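Local coordinates for protein cytochrome P450 (Novosphingobium aromaticivorans, PDB 3OFT) that belongs to the cytochrome P450 family and holds a haem (protoporphyrin IX containing iron) within a largely helical fold, at residues A[125-129]-A[361-367]; A[24-28]-A[277-281]; A[117-122]-A[357-361]; A[10-16]-A[39-45]; A[166-170]-A[185-189]. All blocks are in the same frame, centred on the assembly; numbering follows the deposited sequence.

Contact 1 of 5, residues A[125-129]-A[361-367]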
# COMPACT_ATOMS: atom_id res chain seq x y z
N MET A 125 4.14 -13.83 15.65
CA MET A 125 4.76 -15.06 15.19
C MET A 125 4.71 -16.17 16.24
O MET A 125 4.34 -17.34 15.94
CB MET A 125 6.19 -14.79 14.72
CG MET A 125 6.93 -15.97 14.17
SD MET A 125 7.70 -16.98 15.48
CE MET A 125 8.91 -15.79 16.13
N GLU A 126 5.11 -15.84 17.45
CA GLU A 126 5.12 -16.87 18.53
C GLU A 126 3.75 -17.44 18.91
O GLU A 126 3.66 -18.57 19.35
CB GLU A 126 5.81 -16.34 19.77
CG GLU A 126 7.33 -16.27 19.60
CD GLU A 126 7.98 -15.50 20.74
OE1 GLU A 126 7.25 -14.92 21.58
OE2 GLU A 126 9.22 -15.45 20.78
N SER A 127 2.70 -16.64 18.76
CA SER A 127 1.33 -17.07 18.97
C SER A 127 0.90 -18.10 17.90
O SER A 127 0.07 -18.96 18.19
CB SER A 127 0.38 -15.86 18.97
OG SER A 127 -0.02 -15.49 17.65
N LEU A 128 1.47 -18.03 16.69
CA LEU A 128 1.08 -18.96 15.63
C LEU A 128 1.96 -20.20 15.52
O LEU A 128 1.47 -21.28 15.15
CB LEU A 128 1.05 -18.26 14.25
CG LEU A 128 0.19 -17.01 14.13
CD1 LEU A 128 0.45 -16.42 12.71
CD2 LEU A 128 -1.29 -17.34 14.36
N ARG A 129 3.23 -20.07 15.87
CA ARG A 129 4.22 -21.16 15.68
C ARG A 129 3.78 -22.57 16.19
O ARG A 129 3.99 -23.56 15.48
CB ARG A 129 5.58 -20.77 16.30
CG ARG A 129 6.73 -21.79 16.01
CD ARG A 129 8.08 -21.27 16.48
NE ARG A 129 8.04 -20.85 17.88
CZ ARG A 129 8.84 -19.93 18.43
NH1 ARG A 129 9.77 -19.28 17.72
NH2 ARG A 129 8.71 -19.67 19.72
N GLU A 361 12.04 -11.75 12.12
CA GLU A 361 11.33 -12.55 13.12
C GLU A 361 10.76 -13.84 12.59
O GLU A 361 10.83 -14.86 13.31
CB GLU A 361 10.25 -11.74 13.82
CG GLU A 361 10.83 -10.74 14.82
CD GLU A 361 11.70 -11.40 15.92
OE1 GLU A 361 12.75 -10.82 16.26
OE2 GLU A 361 11.33 -12.47 16.43
N TRP A 362 10.22 -13.81 11.37
CA TRP A 362 9.57 -14.99 10.78
C TRP A 362 10.59 -16.06 10.43
O TRP A 362 10.44 -17.24 10.81
CB TRP A 362 8.75 -14.63 9.52
CG TRP A 362 7.81 -15.72 9.03
CD1 TRP A 362 7.99 -16.55 7.95
CD2 TRP A 362 6.53 -16.06 9.58
NE1 TRP A 362 6.91 -17.40 7.81
CE2 TRP A 362 6.00 -17.12 8.80
CE3 TRP A 362 5.81 -15.60 10.68
CZ2 TRP A 362 4.77 -17.72 9.09
CZ3 TRP A 362 4.57 -16.18 10.95
CH2 TRP A 362 4.06 -17.23 10.14
N LEU A 363 11.63 -15.64 9.71
CA LEU A 363 12.74 -16.53 9.39
C LEU A 363 13.52 -16.98 10.61
O LEU A 363 13.90 -18.14 10.68
CB LEU A 363 13.68 -15.86 8.39
CG LEU A 363 13.05 -15.67 7.00
CD1 LEU A 363 13.91 -14.75 6.13
CD2 LEU A 363 12.87 -16.98 6.31
N GLY A 364 13.80 -16.07 11.54
CA GLY A 364 14.54 -16.39 12.75
C GLY A 364 13.77 -17.29 13.70
O GLY A 364 14.35 -18.19 14.32
N GLY A 365 12.47 -17.09 13.80
CA GLY A 365 11.66 -17.83 14.77
C GLY A 365 10.94 -19.07 14.26
O GLY A 365 10.64 -19.98 15.03
N MET A 366 10.70 -19.13 12.96
CA MET A 366 9.93 -20.23 12.37
C MET A 366 10.84 -21.29 11.78
O MET A 366 11.94 -20.97 11.25
CB MET A 366 8.96 -19.72 11.29
CG MET A 366 7.89 -18.74 11.82
SD MET A 366 6.63 -19.56 12.85
CE MET A 366 5.87 -20.53 11.56
N PRO A 367 10.42 -22.56 11.86
CA PRO A 367 11.15 -23.57 11.09
C PRO A 367 10.86 -23.40 9.62
O PRO A 367 10.15 -22.48 9.24
CB PRO A 367 10.55 -24.90 11.57
CG PRO A 367 9.19 -24.57 12.03
CD PRO A 367 9.29 -23.14 12.62
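Met125 reaches from helix 107-128 into the end of helix 348-365, and its side chain touches four residues there, Glu361, Trp362, Gly365 and Met366. Leaving the backbone with CG anti to its N (chi1 -178°), the chain first presents CG to two partners, the CE3 corner of the Trp362 indole at 3.7 Å and Met366 CG at 3.8 Å. It then bends twice, which brings its methyl CE to the backbone of the facing helix, 3.5 Å from Glu361 O and 3.7 Å from Gly365 CA. Because Gly365 carries no side chain, the methyl lies flush on the main chain, occupying the ground a CB would take.

One turn further along, Arg129 supplies the polar part of the contact. Its NH1 donates to Gly365 O at 2.9 Å with an N-H...O angle of 162°; the oxygen lies close to the guanidinium plane, although the nitrogen itself is tilted from the plane of the carbonyl. This carbonyl belongs to the last turn of its helix, where a positive charge probably offsets the partial negative charge of the helix end. The aliphatic root of the same arginine runs past Met366 in the opposite direction, with Arg129 CB 3.8 Å from Met366 SD.

Met366 also folds back over its own segment, its CG above the centre of the Trp362 ring. Leu392 of strand 386-394 also touches this indole. The two methionines and the arginine thus join the C-terminal ends of the helices that correspond to D and L of the conserved P450 four-helix bundle.

Contact 2 of 5, residues A[24-28]-A[277-281]; sequences QDYFA and RYPTV
Tyr26 and Phe27, at the start of helix 26-31, form a buried, mainly aromatic contact with the loop that leads from helix 267-277 into strand 282-287. In P450 terms this is the short A helix packing on the passage from the K helix to the main beta sheet, close to the haem. Phe27 carries the largest share. The edge of Tyr278 points toward its face in an offset edge-to-face pair, with centroids 5.5 Å apart and planes at 62°. On the rim of the same ring, Phe27 CE1 comes within 3.3 Å of Pro279 O. That buried carbonyl has no polar partner, so the weakly positive ring edge probably compensates it in part.

Thr280 sits where the two rings meet. With the methyl anti to the carbonyl carbon, CG2 is directed at the rings, while OG1 is hydrogen-bonded to Gly385 O. CG2 lies 3.7 Å from Phe27 CZ and makes an off-centre CH-pi contact with Tyr26, and Thr280 CB lies over one face of that ring, toward its rim. Tyr278 OH is hydrogen-bonded to His249 ND1 of helix 221-252. The helix start is itself secured by an N-cap, Ala28 N donating to Asp25 OD1 at 3.1 Å. Val281, the last residue of the loop, touches both the haem and (2R,5R)-hexane-2,5-diol, and its carbonyl O receives a bond of 3.0 Å from a water that lies 2.7 Å from Tyr26 OH.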
# COMPACT_ATOMS: atom_id res chain seq x y z
N GLN A 24 -6.17 -16.16 -9.47
CA GLN A 24 -5.03 -17.07 -9.51
C GLN A 24 -3.68 -16.34 -9.33
O GLN A 24 -2.82 -16.84 -8.62
CB GLN A 24 -4.99 -17.94 -10.79
CG GLN A 24 -6.37 -18.27 -11.47
CD GLN A 24 -7.53 -18.55 -10.51
OE1 GLN A 24 -7.35 -19.12 -9.43
NE2 GLN A 24 -8.72 -18.13 -10.91
N ASP A 25 -3.50 -15.19 -9.99
CA ASP A 25 -2.21 -14.49 -10.07
C ASP A 25 -2.51 -13.02 -10.42
O ASP A 25 -2.94 -12.72 -11.53
CB ASP A 25 -1.35 -15.13 -11.17
CG ASP A 25 0.11 -14.62 -11.21
OD1 ASP A 25 0.46 -13.55 -10.68
OD2 ASP A 25 0.94 -15.32 -11.87
N TYR A 26 -2.36 -12.13 -9.44
CA TYR A 26 -2.61 -10.68 -9.61
C TYR A 26 -1.68 -10.09 -10.65
O TYR A 26 -2.13 -9.32 -11.50
CB TYR A 26 -2.50 -9.91 -8.25
CG TYR A 26 -2.39 -8.40 -8.38
CD1 TYR A 26 -3.52 -7.57 -8.27
CD2 TYR A 26 -1.14 -7.79 -8.63
CE1 TYR A 26 -3.43 -6.19 -8.45
CE2 TYR A 26 -1.03 -6.41 -8.80
CZ TYR A 26 -2.17 -5.61 -8.68
OH TYR A 26 -2.03 -4.25 -8.88
N PHE A 27 -0.40 -10.47 -10.60
CA PHE A 27 0.66 -9.98 -11.46
C PHE A 27 0.44 -10.39 -12.93
O PHE A 27 0.45 -9.55 -13.82
CB PHE A 27 2.02 -10.46 -10.90
CG PHE A 27 2.18 -10.10 -9.44
CD1 PHE A 27 2.41 -8.77 -9.09
CD2 PHE A 27 1.96 -11.05 -8.42
CE1 PHE A 27 2.52 -8.40 -7.73
CE2 PHE A 27 2.03 -10.68 -7.06
CZ PHE A 27 2.32 -9.35 -6.73
N ALA A 28 0.19 -11.67 -13.15
CA ALA A 28 -0.09 -12.11 -14.51
C ALA A 28 -1.36 -11.40 -15.07
O ALA A 28 -1.40 -11.02 -16.24
CB ALA A 28 -0.27 -13.63 -14.53
N ARG A 277 9.64 -6.43 -6.40
CA ARG A 277 9.14 -7.59 -7.19
C ARG A 277 7.62 -7.75 -7.11
O ARG A 277 7.00 -8.25 -8.05
CB ARG A 277 9.81 -8.89 -6.67
CG ARG A 277 9.30 -10.23 -7.27
CD ARG A 277 9.49 -10.32 -8.80
NE ARG A 277 8.90 -11.58 -9.32
CZ ARG A 277 7.61 -11.76 -9.62
NH1 ARG A 277 6.72 -10.80 -9.41
NH2 ARG A 277 7.19 -12.95 -10.05
N TYR A 278 7.04 -7.39 -5.96
CA TYR A 278 5.59 -7.66 -5.71
C TYR A 278 4.72 -6.44 -5.40
O TYR A 278 3.99 -6.44 -4.39
CB TYR A 278 5.36 -8.72 -4.60
CG TYR A 278 6.07 -10.03 -4.92
CD1 TYR A 278 5.60 -10.85 -5.96
CD2 TYR A 278 7.21 -10.41 -4.22
CE1 TYR A 278 6.26 -12.07 -6.28
CE2 TYR A 278 7.87 -11.63 -4.54
CZ TYR A 278 7.37 -12.46 -5.55
OH TYR A 278 7.99 -13.66 -5.89
N PRO A 279 4.73 -5.43 -6.31
CA PRO A 279 3.92 -4.25 -6.05
C PRO A 279 2.46 -4.50 -6.39
O PRO A 279 2.15 -5.15 -7.43
CB PRO A 279 4.53 -3.21 -7.02
CG PRO A 279 4.89 -4.08 -8.26
CD PRO A 279 5.54 -5.29 -7.54
N THR A 280 1.55 -3.99 -5.57
CA THR A 280 0.13 -4.25 -5.85
C THR A 280 -0.72 -3.00 -5.73
O THR A 280 -1.97 -3.12 -5.69
CB THR A 280 -0.43 -5.35 -4.94
OG1 THR A 280 -0.38 -4.95 -3.56
CG2 THR A 280 0.31 -6.73 -5.17
N VAL A 281 -0.06 -1.84 -5.62
CA VAL A 281 -0.80 -0.59 -5.45
C VAL A 281 -1.09 0.08 -6.80
O VAL A 281 -0.19 0.17 -7.65
CB VAL A 281 -0.17 0.38 -4.37
CG1 VAL A 281 -1.03 1.63 -4.26
CG2 VAL A 281 -0.12 -0.33 -2.96
O HOH W 1 -0.29 -2.20 -9.45
O HOH W 2 -3.75 -2.63 -7.87

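Contact 3 of 5, residues A[117-122]-A[357-361]; sequences VQAVAR and VFLRE
Gln118 and Glu361 tie together helices 107-128 and 348-365, which correspond to D and L of the P450 four-helix bundle; the short segments cross at -49° with their axes 9.0 Å apart. Followed outward, Gln118 first rests its CB against Val357 CG2 at 3.6 Å. With chi1 at -161° the chain then runs out extended over the facing helix, and CG crosses the glutamate side chain at about a right angle, 3.6 Å from Glu361 CG. At the amide the branches part: OE1 turns over Val357 CG2 and toward Arg360 CD, while NE2 donates to Glu361 OE1 at 2.9 Å. This bond is nearly straight, at 172°, lies in the amide plane and uses the anti lone pair of the oxygen.

Ala121 CB packs on Val357 CG1 at 4.0 Å; Val117 touches the same methyl and also Ile148 of helix 144-152. The other carboxylate oxygen, Glu361 OE2, lies over the aliphatic stem of Arg122, 3.2 Å from its CB. The guanidinium has its salt bridge with Glu126; toward Glu361 OE2 there is proximity of charge but no N-H pointing at it, and a water donates to Glu361 OE1 at 2.6 Å and weakly accepts from Arg122 NH1.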
# COMPACT_ATOMS: atom_id res chain seq x y z
N VAL A 117 8.53 -2.32 17.16
CA VAL A 117 7.83 -2.95 16.02
C VAL A 117 8.28 -4.41 15.88
O VAL A 117 7.46 -5.30 15.69
CB VAL A 117 7.96 -2.12 14.73
CG1 VAL A 117 7.27 -2.78 13.50
CG2 VAL A 117 7.36 -0.77 14.95
N GLN A 118 9.58 -4.66 16.02
CA GLN A 118 10.06 -6.05 16.03
C GLN A 118 9.41 -6.87 17.13
O GLN A 118 9.05 -8.03 16.91
CB GLN A 118 11.59 -6.11 16.11
CG GLN A 118 12.18 -7.50 15.65
CD GLN A 118 13.67 -7.45 15.26
OE1 GLN A 118 14.22 -6.40 14.88
NE2 GLN A 118 14.33 -8.61 15.33
N ALA A 119 9.26 -6.31 18.32
CA ALA A 119 8.62 -7.07 19.41
C ALA A 119 7.15 -7.47 19.10
O ALA A 119 6.66 -8.55 19.48
CB ALA A 119 8.71 -6.28 20.71
N VAL A 120 6.44 -6.58 18.41
CA VAL A 120 5.07 -6.86 17.96
C VAL A 120 5.04 -8.02 16.95
O VAL A 120 4.21 -8.94 17.08
CB VAL A 120 4.44 -5.59 17.31
CG1 VAL A 120 3.21 -5.97 16.51
CG2 VAL A 120 4.10 -4.62 18.37
N ALA A 121 5.92 -7.98 15.95
CA ALA A 121 6.01 -9.08 14.97
C ALA A 121 6.38 -10.39 15.67
O ALA A 121 5.79 -11.45 15.40
CB ALA A 121 7.04 -8.75 13.85
N ARG A 122 7.31 -10.32 16.63
CA ARG A 122 7.74 -11.53 17.34
C ARG A 122 6.63 -12.15 18.16
O ARG A 122 6.44 -13.39 18.14
CB ARG A 122 8.99 -11.26 18.21
CG ARG A 122 9.40 -12.49 19.08
CD ARG A 122 10.70 -12.17 19.82
NE ARG A 122 11.31 -13.38 20.37
CZ ARG A 122 12.57 -13.46 20.80
NH1 ARG A 122 13.35 -12.38 20.77
NH2 ARG A 122 13.04 -14.61 21.26
N VAL A 357 11.70 -6.25 9.60
CA VAL A 357 11.45 -6.83 10.91
C VAL A 357 10.64 -8.15 10.82
O VAL A 357 10.86 -9.12 11.59
CB VAL A 357 10.83 -5.69 11.76
CG1 VAL A 357 9.45 -5.97 12.34
CG2 VAL A 357 11.90 -5.06 12.65
N PHE A 358 9.70 -8.17 9.87
CA PHE A 358 8.96 -9.38 9.56
C PHE A 358 9.87 -10.52 9.13
O PHE A 358 9.78 -11.64 9.66
CB PHE A 358 7.88 -9.13 8.48
CG PHE A 358 7.30 -10.40 7.96
CD1 PHE A 358 6.50 -11.18 8.79
CD2 PHE A 358 7.63 -10.87 6.70
CE1 PHE A 358 6.03 -12.38 8.38
CE2 PHE A 358 7.16 -12.09 6.27
CZ PHE A 358 6.35 -12.85 7.11
N LEU A 359 10.78 -10.24 8.20
CA LEU A 359 11.73 -11.24 7.74
C LEU A 359 12.60 -11.70 8.90
O LEU A 359 12.84 -12.88 9.06
CB LEU A 359 12.60 -10.69 6.61
CG LEU A 359 11.86 -10.43 5.28
CD1 LEU A 359 12.66 -9.58 4.29
CD2 LEU A 359 11.49 -11.77 4.65
N ARG A 360 13.07 -10.77 9.73
CA ARG A 360 13.97 -11.17 10.81
C ARG A 360 13.25 -12.11 11.76
O ARG A 360 13.79 -13.14 12.18
CB ARG A 360 14.46 -9.96 11.61
CG ARG A 360 15.46 -9.12 10.90
CD ARG A 360 16.03 -8.00 11.81
NE ARG A 360 16.80 -7.12 10.94
CZ ARG A 360 17.93 -7.48 10.29
NH1 ARG A 360 18.48 -8.68 10.45
NH2 ARG A 360 18.53 -6.61 9.47
N GLU A 361 12.04 -11.75 12.12
CA GLU A 361 11.33 -12.55 13.12
C GLU A 361 10.76 -13.84 12.59
O GLU A 361 10.83 -14.86 13.31
CB GLU A 361 10.25 -11.74 13.82
CG GLU A 361 10.83 -10.74 14.82
CD GLU A 361 11.70 -11.40 15.92
OE1 GLU A 361 12.75 -10.82 16.26
OE2 GLU A 361 11.33 -12.47 16.43
O HOH W 3 13.70 -10.50 18.62

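Contact 4 of 5, residues A[10-16]-A[39-45]; sequences RVVDFDI and LVWSTAN
Ser42 OG works in two directions at once where the strands end. It donates to Phe14 O at 2.6 Å, across the contact, and accepts from Ala44 N two residues on, which makes an ST turn. Its chi1 of 172° swings the hydroxyl toward segment 10-16, past the last backbone bond of the ladder. That ladder is short and parallel: Trp41 N donates to Arg10 O at 2.8 Å, Val12 N to Trp41 O at 2.9 Å, and Thr43 N to Val12 O at 3.0 Å. On one face Val12 CG2 meets Val40 CG2, while on the other Val11 CG1 touches Thr43 CG2.

Side chains extend the pairing at both ends. Arg10 NH1 donates to Leu39 O at 2.9 Å, in the carbonyl plane and on a lone pair, and the same nitrogen forms a salt bridge with Asp294. At the far end Asn45 ND2 reaches Asp15 OD2 at 3.0 Å from above the carboxylate plane; that oxygen is also held by Phe17 N. With helix 26-31 between them, the strands form a beta-alpha-beta unit at the border of the mixed sheet. The chemistry implies that this edge strand, with only two bridged residues, probably owes part of its hold to polar side chains beyond them.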
# COMPACT_ATOMS: atom_id res chain seq x y z
N ARG A 10 -7.69 1.75 -29.02
CA ARG A 10 -7.33 1.86 -27.58
C ARG A 10 -8.42 1.37 -26.61
O ARG A 10 -8.22 1.43 -25.40
CB ARG A 10 -6.99 3.33 -27.23
CG ARG A 10 -5.90 4.02 -28.07
CD ARG A 10 -4.58 3.31 -27.98
NE ARG A 10 -3.48 4.01 -28.66
CZ ARG A 10 -2.44 4.61 -28.08
NH1 ARG A 10 -2.32 4.66 -26.75
NH2 ARG A 10 -1.49 5.18 -28.83
N VAL A 11 -9.57 0.91 -27.11
CA VAL A 11 -10.70 0.55 -26.22
C VAL A 11 -10.52 -0.85 -25.66
O VAL A 11 -10.21 -1.77 -26.41
CB VAL A 11 -12.08 0.64 -26.93
CG1 VAL A 11 -13.20 0.14 -26.02
CG2 VAL A 11 -12.36 2.07 -27.40
N VAL A 12 -10.68 -1.00 -24.35
CA VAL A 12 -10.71 -2.31 -23.67
C VAL A 12 -11.90 -2.33 -22.72
O VAL A 12 -12.46 -1.30 -22.42
CB VAL A 12 -9.42 -2.62 -22.87
CG1 VAL A 12 -8.19 -2.65 -23.76
CG2 VAL A 12 -9.22 -1.62 -21.71
N ASP A 13 -12.26 -3.50 -22.22
CA ASP A 13 -13.29 -3.52 -21.19
C ASP A 13 -12.74 -3.95 -19.82
O ASP A 13 -13.51 -4.20 -18.87
CB ASP A 13 -14.44 -4.41 -21.65
CG ASP A 13 -14.03 -5.86 -21.75
OD1 ASP A 13 -14.93 -6.73 -21.90
OD2 ASP A 13 -12.82 -6.14 -21.70
N PHE A 14 -11.42 -4.02 -19.71
CA PHE A 14 -10.71 -4.30 -18.44
C PHE A 14 -11.34 -3.67 -17.19
O PHE A 14 -11.41 -2.45 -17.08
CB PHE A 14 -9.26 -3.82 -18.58
CG PHE A 14 -8.30 -4.45 -17.60
CD1 PHE A 14 -7.61 -5.63 -17.94
CD2 PHE A 14 -8.04 -3.85 -16.37
CE1 PHE A 14 -6.69 -6.19 -17.07
CE2 PHE A 14 -7.15 -4.44 -15.46
CZ PHE A 14 -6.45 -5.60 -15.84
N ASP A 15 -11.78 -4.52 -16.24
CA ASP A 15 -12.33 -4.09 -14.96
C ASP A 15 -11.23 -4.10 -13.89
O ASP A 15 -10.81 -5.17 -13.46
CB ASP A 15 -13.46 -5.03 -14.53
CG ASP A 15 -14.04 -4.70 -13.16
OD1 ASP A 15 -14.93 -5.48 -12.76
OD2 ASP A 15 -13.63 -3.72 -12.46
N ILE A 16 -10.79 -2.92 -13.46
CA ILE A 16 -9.70 -2.84 -12.47
C ILE A 16 -9.98 -3.50 -11.11
O ILE A 16 -9.03 -3.89 -10.38
CB ILE A 16 -9.22 -1.38 -12.32
CG1 ILE A 16 -10.37 -0.53 -11.74
CG2 ILE A 16 -8.66 -0.92 -13.68
CD1 ILE A 16 -10.25 0.99 -11.95
N LEU A 39 -1.49 2.95 -23.48
CA LEU A 39 -2.54 3.77 -22.81
C LEU A 39 -3.86 3.38 -23.44
O LEU A 39 -4.03 3.56 -24.66
CB LEU A 39 -2.25 5.27 -22.97
CG LEU A 39 -3.02 6.34 -22.21
CD1 LEU A 39 -3.14 6.04 -20.72
CD2 LEU A 39 -2.32 7.72 -22.41
N VAL A 40 -4.74 2.77 -22.64
CA VAL A 40 -6.01 2.19 -23.13
C VAL A 40 -7.18 2.88 -22.42
O VAL A 40 -7.01 3.47 -21.34
CB VAL A 40 -6.09 0.62 -22.98
CG1 VAL A 40 -5.10 -0.06 -23.91
CG2 VAL A 40 -5.84 0.14 -21.53
N TRP A 41 -8.36 2.85 -23.03
CA TRP A 41 -9.56 3.43 -22.43
C TRP A 41 -10.45 2.28 -22.08
O TRP A 41 -10.89 1.58 -22.98
CB TRP A 41 -10.31 4.31 -23.43
CG TRP A 41 -11.65 4.81 -22.92
CD1 TRP A 41 -12.88 4.27 -23.16
CD2 TRP A 41 -11.86 5.96 -22.09
NE1 TRP A 41 -13.86 5.02 -22.52
CE2 TRP A 41 -13.26 6.07 -21.87
CE3 TRP A 41 -11.01 6.93 -21.55
CZ2 TRP A 41 -13.82 7.09 -21.12
CZ3 TRP A 41 -11.57 7.96 -20.79
CH2 TRP A 41 -12.97 8.04 -20.60
N SER A 42 -10.75 2.07 -20.79
CA SER A 42 -11.65 0.99 -20.42
C SER A 42 -13.05 1.56 -20.37
O SER A 42 -13.26 2.66 -19.88
CB SER A 42 -11.30 0.36 -19.06
OG SER A 42 -12.32 -0.55 -18.66
N THR A 43 -14.01 0.79 -20.91
CA THR A 43 -15.42 1.16 -20.80
C THR A 43 -16.05 0.81 -19.45
O THR A 43 -17.12 1.33 -19.11
CB THR A 43 -16.23 0.50 -21.90
OG1 THR A 43 -15.97 -0.90 -21.86
CG2 THR A 43 -15.82 1.04 -23.25
N ALA A 44 -15.37 -0.04 -18.64
CA ALA A 44 -15.92 -0.43 -17.34
C ALA A 44 -15.74 0.72 -16.36
O ALA A 44 -14.99 1.68 -16.64
CB ALA A 44 -15.25 -1.72 -16.82
N ASN A 45 -16.45 0.63 -15.24
CA ASN A 45 -16.34 1.58 -14.12
C ASN A 45 -16.49 3.04 -14.56
O ASN A 45 -15.73 3.91 -14.14
CB ASN A 45 -15.03 1.36 -13.37
CG ASN A 45 -14.98 -0.01 -12.73
OD1 ASN A 45 -15.82 -0.35 -11.89
ND2 ASN A 45 -14.05 -0.83 -13.18

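Contact 5 of 5, residues A[166-170]-A[185-189]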
# COMPACT_ATOMS: atom_id res chain seq x y z
N LEU A 166 -12.00 -3.13 18.39
CA LEU A 166 -12.60 -1.95 17.73
C LEU A 166 -12.04 -1.76 16.30
O LEU A 166 -12.78 -1.42 15.36
CB LEU A 166 -12.34 -0.69 18.57
CG LEU A 166 -13.34 -0.01 19.52
CD1 LEU A 166 -14.53 -0.88 19.92
CD2 LEU A 166 -12.63 0.54 20.77
N GLY A 167 -10.73 -1.97 16.16
CA GLY A 167 -10.06 -1.84 14.86
C GLY A 167 -10.47 -2.84 13.78
O GLY A 167 -10.40 -2.50 12.61
N VAL A 168 -10.89 -4.05 14.14
CA VAL A 168 -11.22 -5.12 13.15
C VAL A 168 -12.23 -4.72 12.03
O VAL A 168 -12.08 -5.14 10.87
CB VAL A 168 -11.58 -6.52 13.81
CG1 VAL A 168 -11.28 -7.67 12.87
CG2 VAL A 168 -10.77 -6.76 15.07
N GLN A 169 -13.22 -3.89 12.36
CA GLN A 169 -14.14 -3.32 11.35
C GLN A 169 -13.46 -2.58 10.17
O GLN A 169 -14.04 -2.43 9.07
CB GLN A 169 -15.08 -2.33 12.03
CG GLN A 169 -16.43 -2.88 12.38
CD GLN A 169 -17.46 -1.78 12.63
OE1 GLN A 169 -17.11 -0.60 12.81
NE2 GLN A 169 -18.74 -2.17 12.65
N LEU A 170 -12.24 -2.10 10.41
CA LEU A 170 -11.54 -1.20 9.51
C LEU A 170 -10.40 -1.90 8.76
O LEU A 170 -10.04 -1.50 7.65
CB LEU A 170 -11.00 0.01 10.29
CG LEU A 170 -11.89 0.73 11.31
CD1 LEU A 170 -11.06 1.67 12.13
CD2 LEU A 170 -13.04 1.47 10.65
N ALA A 185 -16.85 5.66 11.12
CA ALA A 185 -16.30 4.61 12.00
C ALA A 185 -14.81 4.87 12.23
O ALA A 185 -14.36 4.77 13.36
CB ALA A 185 -16.48 3.19 11.40
N ALA A 186 -14.06 5.18 11.17
CA ALA A 186 -12.63 5.50 11.36
C ALA A 186 -12.43 6.70 12.26
O ALA A 186 -11.63 6.66 13.19
CB ALA A 186 -11.95 5.73 10.04
N ASP A 187 -13.14 7.79 11.96
CA ASP A 187 -13.05 9.01 12.77
C ASP A 187 -13.36 8.74 14.24
O ASP A 187 -12.67 9.28 15.10
CB ASP A 187 -14.01 10.08 12.24
CG ASP A 187 -13.49 10.76 10.97
OD1 ASP A 187 -14.22 11.62 10.40
OD2 ASP A 187 -12.36 10.41 10.54
N ASP A 188 -14.40 7.97 14.50
CA ASP A 188 -14.81 7.71 15.88
C ASP A 188 -13.77 6.87 16.62
O ASP A 188 -13.50 7.12 17.77
CB ASP A 188 -16.20 7.06 15.98
CG ASP A 188 -17.32 8.04 15.62
OD1 ASP A 188 -17.08 9.27 15.75
OD2 ASP A 188 -18.41 7.60 15.20
N TYR A 189 -13.21 5.88 15.95
CA TYR A 189 -12.07 5.13 16.48
C TYR A 189 -10.83 5.98 16.80
O TYR A 189 -10.19 5.80 17.86
CB TYR A 189 -11.68 4.12 15.43
CG TYR A 189 -10.57 3.18 15.82
CD1 TYR A 189 -9.35 3.21 15.14
CD2 TYR A 189 -10.76 2.25 16.83
CE1 TYR A 189 -8.35 2.31 15.45
CE2 TYR A 189 -9.75 1.34 17.15
CZ TYR A 189 -8.54 1.38 16.45
OH TYR A 189 -7.55 0.49 16.76
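Tyr189 and Leu170 are the two large knobs of this contact, each standing on its own helix and each pressed beside the other. Helices 160-171 and 179-199 run nearly antiparallel here, at 150° between their directions, with the axes of the short segments 10.1 Å apart. Tyr189 leaves its backbone with CG anti to the N (chi1 -177°), which throws the ring across the gap to the facing helix. There it drops beside Gly167, where the absence of a side chain makes a hollow: Tyr189 CE2 comes within 3.6 Å of Gly167 N, and Tyr189 CZ lies 3.9 Å from Gly167 CA. One wall of the hollow is Leu166, whose CB meets the ring at its edge, 3.6 Å from Tyr189 CE2.

Leu170 answers from the other helix, one turn on from Leu166 and Gly167, and its two methyls divide the work. CD1 leans obliquely on the tyrosine ring, 3.8 Å from Tyr189 CD1. CD2 enters the shallow dip above the small residues Ala185 and Ala186, at 3.9 Å from Ala185 CB. Further out, Gln169 lays its amide oxygen OE1 near the same alanine methyl, 4.1 Å away. The fit is mostly apolar, without a hydrogen bond between the two segments; the one polar group on the tyrosine, OH, is hydrogen-bonded to Leu163 O, one turn before Gly167 on helix 160-171, which should fix how far the ring reaches.

The helices correspond to F and G of the P450 fold. Leu170 and Ala186 pack against Leu232 and Phe233, respectively, of the long helix 221-252, while Tyr189 rests on Leu146 and Leu150 of helix 144-152.

Contacts 1 and 3 are successive parts of one interface between helices 107-128 and 348-365: their centres are 9 Å apart and they share Glu361. Contact 2 lies nearest the pocket, since its Val281 touches both the haem and (2R,5R)-hexane-2,5-diol. Others stand further off: the side chain of Val117 in contact 3 is about 9 Å from the haem, that of Tyr189 in contact 5 about 12 Å, and that of Ile16 in contact 4 about 9 Å from the diol. Contact 4 lies across the molecule from contact 1, with centres 43 Å apart, yet the unit it closes includes helix 26-31, which contact 2 anchors; the nearest atoms of contacts 2 and 4 are about 6 Å apart.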